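Local coordinates for inorganic pyrophosphatase (Thermus thermophilus, PDB 2PRD), which catalyses the magnesium-dependent hydrolysis of inorganic pyrophosphate to two phosphate ions and assembles as a homohexamer, at residues Pro13-Arg24 with Pro78-Val89. Numbering follows the deposited sequence.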
loop_
_atom_site.group_PDB
_atom_site.type_symbol
_atom_site.label_atom_id
_atom_site.label_comp_id
_atom_site.label_asym_id
_atom_site.label_seq_id
_atom_site.Cartn_x
_atom_site.Cartn_y
_atom_site.Cartn_z
ATOM N N PRO A 13 -1.040 20.614 29.754
ATOM C CA PRO A 13 -0.527 19.302 29.385
ATOM C C PRO A 13 -1.513 18.251 28.950
ATOM O O PRO A 13 -1.046 17.182 28.537
ATOM C CB PRO A 13 0.167 18.895 30.726
ATOM C CG PRO A 13 -0.831 19.376 31.745
ATOM C CD PRO A 13 -1.226 20.775 31.214
ATOM N N GLU A 14 -2.803 18.492 29.028
ATOM C CA GLU A 14 -3.809 17.485 28.657
ATOM C C GLU A 14 -3.758 17.097 27.185
ATOM O O GLU A 14 -3.957 15.904 26.873
ATOM C CB GLU A 14 -5.208 17.943 29.028
ATOM C CG GLU A 14 -5.572 18.041 30.485
ATOM C CD GLU A 14 -4.901 19.090 31.331
ATOM O OE1 GLU A 14 -4.422 20.138 30.826
ATOM O OE2 GLU A 14 -4.844 18.861 32.584
ATOM N N VAL A 15 -3.570 18.086 26.331
ATOM C CA VAL A 15 -3.475 17.927 24.878
ATOM C C VAL A 15 -2.221 18.675 24.456
ATOM O O VAL A 15 -2.028 19.836 24.813
ATOM C CB VAL A 15 -4.730 18.362 24.129
ATOM C CG1 VAL A 15 -4.591 18.096 22.613
ATOM C CG2 VAL A 15 -5.977 17.545 24.531
ATOM N N VAL A 16 -1.278 17.955 23.829
ATOM C CA VAL A 16 -0.001 18.539 23.434
ATOM C C VAL A 16 0.293 18.412 21.950
ATOM O O VAL A 16 -0.313 17.594 21.259
ATOM C CB VAL A 16 1.137 17.893 24.238
ATOM C CG1 VAL A 16 1.045 18.084 25.767
ATOM C CG2 VAL A 16 1.234 16.414 23.965
ATOM N N HIS A 17 1.220 19.204 21.463
ATOM C CA HIS A 17 1.706 19.132 20.096
ATOM C C HIS A 17 2.750 17.999 20.085
ATOM O O HIS A 17 3.423 17.841 21.108
ATOM C CB HIS A 17 2.410 20.379 19.626
ATOM C CG HIS A 17 1.504 21.466 19.129
ATOM N ND1 HIS A 17 1.836 22.795 19.260
ATOM C CD2 HIS A 17 0.287 21.416 18.583
ATOM C CE1 HIS A 17 0.867 23.529 18.716
ATOM N NE2 HIS A 17 -0.081 22.712 18.289
ATOM N N MET A 18 2.827 17.241 19.012
ATOM C CA MET A 18 3.817 16.187 18.837
ATOM C C MET A 18 4.331 16.251 17.385
ATOM O O MET A 18 3.511 16.477 16.489
ATOM C CB MET A 18 3.325 14.768 19.155
ATOM C CG MET A 18 3.576 14.348 20.592
ATOM S SD MET A 18 3.330 12.610 20.921
ATOM C CE MET A 18 4.234 11.933 19.515
ATOM N N VAL A 19 5.628 16.133 17.217
ATOM C CA VAL A 19 6.242 16.073 15.870
ATOM C C VAL A 19 6.439 14.565 15.624
ATOM O O VAL A 19 7.098 13.872 16.399
ATOM C CB VAL A 19 7.569 16.810 15.811
ATOM C CG1 VAL A 19 8.109 16.796 14.373
ATOM C CG2 VAL A 19 7.293 18.275 16.157
ATOM N N ILE A 20 5.800 14.080 14.560
ATOM C CA ILE A 20 5.861 12.667 14.215
ATOM C C ILE A 20 7.185 12.446 13.488
ATOM O O ILE A 20 7.560 13.250 12.652
ATOM C CB ILE A 20 4.738 12.196 13.275
ATOM C CG1 ILE A 20 3.374 12.281 13.961
ATOM C CG2 ILE A 20 5.019 10.758 12.852
ATOM C CD1 ILE A 20 3.452 11.981 15.459
ATOM N N GLU A 21 7.877 11.390 13.933
ATOM C CA GLU A 21 9.144 11.010 13.327
ATOM C C GLU A 21 8.954 9.706 12.551
ATOM O O GLU A 21 9.395 9.645 11.395
ATOM C CB GLU A 21 10.270 10.846 14.315
ATOM C CG GLU A 21 10.716 12.282 14.744
ATOM C CD GLU A 21 11.642 12.137 15.936
ATOM O OE1 GLU A 21 11.377 11.248 16.769
ATOM O OE2 GLU A 21 12.615 12.906 15.948
ATOM N N VAL A 22 8.308 8.754 13.235
ATOM C CA VAL A 22 8.097 7.446 12.547
ATOM C C VAL A 22 6.666 7.070 12.435
ATOM O O VAL A 22 6.012 6.933 13.473
ATOM C CB VAL A 22 8.813 6.356 13.421
ATOM C CG1 VAL A 22 8.908 4.995 12.696
ATOM C CG2 VAL A 22 10.220 6.711 13.854
ATOM N N PRO A 23 6.126 6.925 11.204
ATOM C CA PRO A 23 4.757 6.455 11.048
ATOM C C PRO A 23 4.550 5.029 11.597
ATOM O O PRO A 23 5.404 4.111 11.652
ATOM C CB PRO A 23 4.592 6.417 9.524
ATOM C CG PRO A 23 5.600 7.372 8.999
ATOM C CD PRO A 23 6.809 7.156 9.918
ATOM N N ARG A 24 3.300 4.801 12.055
ATOM C CA ARG A 24 2.938 3.472 12.529
ATOM C C ARG A 24 3.075 2.513 11.354
ATOM O O ARG A 24 2.698 2.881 10.228
ATOM C CB ARG A 24 1.472 3.486 13.006
ATOM C CG ARG A 24 0.972 2.031 13.103
ATOM C CD ARG A 24 -0.152 1.898 14.090
ATOM N NE ARG A 24 -1.313 2.623 13.659
ATOM C CZ ARG A 24 -2.072 2.294 12.612
ATOM N NH1 ARG A 24 -1.822 1.235 11.872
ATOM N NH2 ARG A 24 -3.104 3.070 12.353
ATOM N N PRO A 78 -1.787 5.767 9.719
ATOM C CA PRO A 78 -0.398 6.179 10.034
ATOM C C PRO A 78 -0.178 7.595 9.549
ATOM O O PRO A 78 -0.750 8.006 8.515
ATOM C CB PRO A 78 0.462 5.160 9.292
ATOM C CG PRO A 78 -0.461 3.965 9.107
ATOM C CD PRO A 78 -1.859 4.575 8.863
ATOM N N LEU A 79 0.634 8.330 10.282
ATOM C CA LEU A 79 0.945 9.732 9.934
ATOM C C LEU A 79 2.199 9.789 9.133
ATOM O O LEU A 79 2.647 8.716 8.638
ATOM C CB LEU A 79 0.944 10.507 11.271
ATOM C CG LEU A 79 -0.374 10.339 12.063
ATOM C CD1 LEU A 79 -0.203 10.669 13.529
ATOM C CD2 LEU A 79 -1.435 11.283 11.453
ATOM N N LEU A 80 2.748 10.963 8.903
ATOM C CA LEU A 80 3.998 11.061 8.089
ATOM C C LEU A 80 5.054 11.786 8.881
ATOM O O LEU A 80 4.685 12.564 9.780
ATOM C CB LEU A 80 3.635 11.947 6.883
ATOM C CG LEU A 80 2.975 11.295 5.676
ATOM C CD1 LEU A 80 2.429 12.321 4.710
ATOM C CD2 LEU A 80 3.996 10.423 4.955
ATOM N N PRO A 81 6.329 11.531 8.593
ATOM C CA PRO A 81 7.397 12.209 9.310
ATOM C C PRO A 81 7.315 13.701 9.137
ATOM O O PRO A 81 7.116 14.182 7.981
ATOM C CB PRO A 81 8.698 11.648 8.721
ATOM C CG PRO A 81 8.272 10.383 8.039
ATOM C CD PRO A 81 6.820 10.597 7.571
ATOM N N GLY A 82 7.513 14.426 10.207
ATOM C CA GLY A 82 7.523 15.888 10.151
ATOM C C GLY A 82 6.228 16.611 10.261
ATOM O O GLY A 82 6.267 17.869 10.182
ATOM N N VAL A 83 5.110 15.930 10.424
ATOM C CA VAL A 83 3.831 16.621 10.597
ATOM C C VAL A 83 3.600 16.798 12.096
ATOM O O VAL A 83 4.156 16.038 12.900
ATOM C CB VAL A 83 2.643 15.901 9.938
ATOM C CG1 VAL A 83 2.975 15.427 8.525
ATOM C CG2 VAL A 83 2.186 14.738 10.754
ATOM N N VAL A 84 2.837 17.849 12.423
ATOM C CA VAL A 84 2.512 18.164 13.809
ATOM C C VAL A 84 1.119 17.723 14.151
ATOM O O VAL A 84 0.205 18.029 13.362
ATOM C CB VAL A 84 2.632 19.695 14.039
ATOM C CG1 VAL A 84 2.243 19.977 15.481
ATOM C CG2 VAL A 84 4.063 20.174 13.821
ATOM N N VAL A 85 0.917 17.011 15.262
ATOM C CA VAL A 85 -0.501 16.605 15.525
ATOM C C VAL A 85 -0.772 16.855 16.974
ATOM O O VAL A 85 0.165 16.797 17.790
ATOM C CB VAL A 85 -0.686 15.146 15.083
ATOM C CG1 VAL A 85 0.576 14.323 15.343
ATOM C CG2 VAL A 85 -1.810 14.415 15.799
ATOM N N GLU A 86 -1.970 17.214 17.333
ATOM C CA GLU A 86 -2.397 17.403 18.722
ATOM C C GLU A 86 -2.754 15.983 19.190
ATOM O O GLU A 86 -3.541 15.245 18.580
ATOM C CB GLU A 86 -3.687 18.211 18.762
ATOM C CG GLU A 86 -3.393 19.657 18.424
ATOM C CD GLU A 86 -4.694 20.307 17.950
ATOM O OE1 GLU A 86 -5.027 20.195 16.743
ATOM O OE2 GLU A 86 -5.349 20.883 18.849
ATOM N N VAL A 87 -2.123 15.721 20.303
ATOM C CA VAL A 87 -2.207 14.401 20.926
ATOM C C VAL A 87 -2.757 14.531 22.323
ATOM O O VAL A 87 -2.281 15.350 23.093
ATOM C CB VAL A 87 -0.758 13.855 20.949
ATOM C CG1 VAL A 87 -0.675 12.620 21.838
ATOM C CG2 VAL A 87 -0.372 13.410 19.532
ATOM N N ARG A 88 -3.723 13.675 22.625
ATOM C CA ARG A 88 -4.274 13.564 23.967
ATOM C C ARG A 88 -3.498 12.528 24.767
ATOM O O ARG A 88 -3.466 11.322 24.490
ATOM C CB ARG A 88 -5.769 13.273 23.896
ATOM C CG ARG A 88 -6.404 12.958 25.233
ATOM C CD ARG A 88 -7.926 13.111 25.220
ATOM N NE ARG A 88 -8.429 11.767 24.906
ATOM C CZ ARG A 88 -8.901 11.706 23.646
ATOM N NH1 ARG A 88 -8.846 12.842 22.985
ATOM N NH2 ARG A 88 -9.378 10.588 23.213
ATOM N N VAL A 89 -2.888 13.003 25.883
ATOM C CA VAL A 89 -2.105 12.174 26.815
ATOM C C VAL A 89 -2.934 11.266 27.699
ATOM O O VAL A 89 -3.693 11.753 28.556
ATOM C CB VAL A 89 -1.214 13.039 27.742
ATOM C CG1 VAL A 89 -0.263 12.170 28.549
ATOM C CG2 VAL A 89 -0.425 14.016 26.877
HETATM O O HOH W 1 -5.040 14.302 28.662
#
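With CG1 of Ile20 turned anti to its carbonyl carbon (chi1 -66°), and CG1 of Val85 set between its own backbone N and carbonyl carbon (chi1 35°), the two side chains meet, Ile20 CD1 lying 3.7 Å from Val85 CG1. They belong to an antiparallel strand pair, 15-22 with 84-89, in the central sheet of the pyrophosphatase fold, and illustrate how such a ladder gathers apolar residues on one face. The first strand also puts the Glu21 side chain, hydrogen-bonded to Tyr32 N, near Tyr55 and Lys29, both predicted to bind substrate. Leu79 crosses Ile20 at about a right angle, its CD1 3.9 Å from Ile20 CG1. Shortened to alanine, Ile20 would lose CG1 and CD1, probably leaving a gap beside Leu79 CD1 and Val85 CG1.

Further along the same face, Met18, extended through chi2, brings SD against the methyls of Val87, 4.0 Å from its CG2. On the other face, the His17 ring meets Val84 CG1 obliquely and runs alongside Glu86, ring and carboxylate planes 69° apart; its ND1 is hydrogen-bonded to Pro7 O.

Val16 and Val87 exchange two backbone hydrogen bonds, as do Met18 and Val85. Beyond them lies a type II turn, Leu80 to Val83, where Gly82 adopts backbone angles that favour glycine. Past the classic bulge formed by Glu21 and Val22 against Tyr55, Pro78 CG lies over one guanidinium face of Arg24, offset toward its rim; NH2 is hydrogen-bonded to Ser75 O. At the far end, a water donates to Val89 O and, at 2.6 Å, to Glu14 O.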